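Local coordinates for protein copper chaperone CopZ (Staphylococcus aureus, PDB 6FF2) that sequesters copper(I) inside the cell and delivers it to the copper-exporting P-type ATPase CopA, at residues S22-N25 against N26-G29. Numbering follows the deposited sequence.
Sequences SALN and NIDG. With MG (magnesium ion), chain E.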
ATOM      1  N   SER A  22      -0.516   3.398  11.439  1.00 17.16           N
ATOM      2  CA  SER A  22       0.005   4.732  11.671  1.00 17.93           C
ATOM      3  C   SER A  22      -1.054   5.743  11.956  1.00 17.58           C
ATOM      4  O   SER A  22      -0.896   6.570  12.842  1.00 20.57           O
ATOM      5  CB  SER A  22       0.830   5.243  10.495  1.00 21.62           C
ATOM      6  OG  SER A  22       2.024   4.527  10.544  1.00 28.56           O
ATOM      7  N   ALA A  23      -2.146   5.703  11.205  1.00 15.73           N
ATOM      8  CA  ALA A  23      -3.233   6.674  11.402  1.00 16.82           C
ATOM      9  C   ALA A  23      -3.835   6.535  12.801  1.00 15.86           C
ATOM     10  O   ALA A  23      -4.088   7.509  13.474  1.00 18.40           O
ATOM     11  CB  ALA A  23      -4.310   6.450  10.358  1.00 18.16           C
ATOM     12  N   LEU A  24      -3.997   5.294  13.225  1.00 13.45           N
ATOM     13  CA  LEU A  24      -4.546   5.047  14.567  1.00 14.28           C
ATOM     14  C   LEU A  24      -3.602   5.472  15.661  1.00 15.74           C
ATOM     15  O   LEU A  24      -4.022   6.075  16.610  1.00 15.41           O
ATOM     16  CB  LEU A  24      -4.979   3.592  14.712  1.00 12.67           C
ATOM     17  CG  LEU A  24      -6.217   3.180  13.865  1.00 13.13           C
ATOM     18  CD1 LEU A  24      -6.363   1.655  13.743  1.00 12.64           C
ATOM     19  CD2 LEU A  24      -7.488   3.801  14.483  1.00 13.66           C
ATOM     20  N   ASN A  25      -2.319   5.111  15.540  1.00 13.80           N
ATOM     21  CA  ASN A  25      -1.326   5.515  16.542  1.00 16.60           C
ATOM     22  C   ASN A  25      -1.058   7.011  16.630  1.00 17.36           C
ATOM     23  O   ASN A  25      -0.517   7.489  17.644  1.00 22.42           O
ATOM     24  CB  ASN A  25      -0.037   4.728  16.333  1.00 15.91           C
ATOM     25  CG  ASN A  25      -0.129   3.334  16.870  1.00 19.28           C
ATOM     26  OD1 ASN A  25      -0.406   3.144  18.058  1.00 23.75           O
ATOM     27  ND2 ASN A  25       0.159   2.346  16.038  1.00 20.79           N
ATOM     28  N   ASN A  26      -1.413   7.772  15.618  1.00 18.84           N
ATOM     29  CA  ASN A  26      -1.348   9.227  15.678  1.00 20.44           C
ATOM     30  C   ASN A  26      -2.336   9.852  16.616  1.00 20.37           C
ATOM     31  O   ASN A  26      -2.174  11.000  16.942  1.00 25.11           O
ATOM     32  CB  ASN A  26      -1.614   9.848  14.295  1.00 24.85           C
ATOM     33  CG  ASN A  26      -1.258  11.312  14.258  1.00 29.46           C
ATOM     34  OD1 ASN A  26      -0.104  11.675  14.553  1.00 42.66           O
ATOM     35  ND2 ASN A  26      -2.241  12.167  13.962  1.00 36.22           N
ATOM     36  N   ILE A  27      -3.404   9.126  16.992  1.00 17.01           N
ATOM     37  CA  ILE A  27      -4.422   9.676  17.850  1.00 15.96           C
ATOM     38  C   ILE A  27      -3.946   9.618  19.292  1.00 16.76           C
ATOM     39  O   ILE A  27      -3.593   8.527  19.772  1.00 17.84           O
ATOM     40  CB  ILE A  27      -5.758   8.943  17.726  1.00 17.41           C
ATOM     41  CG1 ILE A  27      -6.216   8.778  16.246  1.00 17.73           C
ATOM     42  CG2 ILE A  27      -6.795   9.629  18.601  1.00 22.12           C
ATOM     43  CD1 ILE A  27      -7.380   7.802  16.024  1.00 21.30           C
ATOM     44  N   ASP A  28      -4.043  10.744  19.990  1.00 16.28           N
ATOM     45  CA  ASP A  28      -3.680  10.782  21.420  1.00 17.70           C
ATOM     46  C   ASP A  28      -4.677   9.944  22.191  1.00 17.42           C
ATOM     47  O   ASP A  28      -5.907  10.080  22.042  1.00 18.79           O
ATOM     48  CB  ASP A  28      -3.686  12.221  21.937  1.00 20.15           C
ATOM     49  CG  ASP A  28      -3.263  12.352  23.420  1.00 27.12           C
ATOM     50  OD1 ASP A  28      -2.356  11.597  23.835  1.00 30.47           O
ATOM     51  OD2 ASP A  28      -3.843  13.189  24.193  1.00 41.04           O
ATOM     52  N   GLY A  29      -4.123   9.024  22.989  1.00 16.01           N
ATOM     53  CA  GLY A  29      -4.908   8.051  23.759  1.00 15.07           C
ATOM     54  C   GLY A  29      -4.955   6.648  23.173  1.00 13.07           C
ATOM     55  O   GLY A  29      -5.372   5.678  23.829  1.00 12.36           O
TER
HETATM   56 MG    MG E 103       0.706   7.296  19.265  1.00 35.04          MG
HETATM   57  O   HOH W   1       0.111   5.118  19.744  1.00 25.34           O
HETATM   58  O   HOH W   2      -1.006   7.957  20.303  1.00 22.95           O
HETATM   59  O   HOH W   3       1.352   7.214  21.119  1.00 32.41           O
HETATM   60  O   HOH W   4       2.228   6.418  18.240  1.00 32.94           O
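Asn26 N donates to Ser22 O at 3.1 Å, an i-to-i+4 bond, while Ile27 N reaches Leu24 O by an i-to-i+3 bond of 3.1 Å that is the straighter of the two, with an N-H...O angle of 161°. This change of step marks the unwinding of helix 14-25. Asn26 N adds a weak bond to Ala23 O. Asn26 keeps near-helical backbone angles, and Ile27 then turns extended, with psi 130°.

Among the side chains, Ile27 makes the apolar contact. With CG1 anti to its own carbonyl carbon (chi1 -50°), its longer branch folds back over the carbonyl oxygens of Ala23 and Leu24: Ile27 CG1 lies 3.5 Å from Leu24 O and 3.7 Å from Ala23 O. At the end of the branch, Ile27 CD1 lies 4.3 Å from Leu24 CD2. Asn26 packs through CB, 3.5 Å from Ala23 O, before its amide leads away from the helix.

A magnesium ion sits at the turn, bound directly by Asn25 O at 2.0 Å, and four waters are further ligands. One of these waters donates to Asn25 OD1; another donates to Ile27 O, its oxygen 2.7 Å from that carbonyl oxygen, so the hydrated ion bridges the last helical residue and the loop.

Within the ferredoxin-like HMA fold, this turn carries the chain from helix 14-25 into strand 30-36, at the far end of the helix from the copper-binding Cys13 and Cys16. Leu24 is buried against Ala33, Val42 and Val44 of the sheet and Met56 of helix 53-62, and Ile27 meets Gln55 and Ala59 of that second helix.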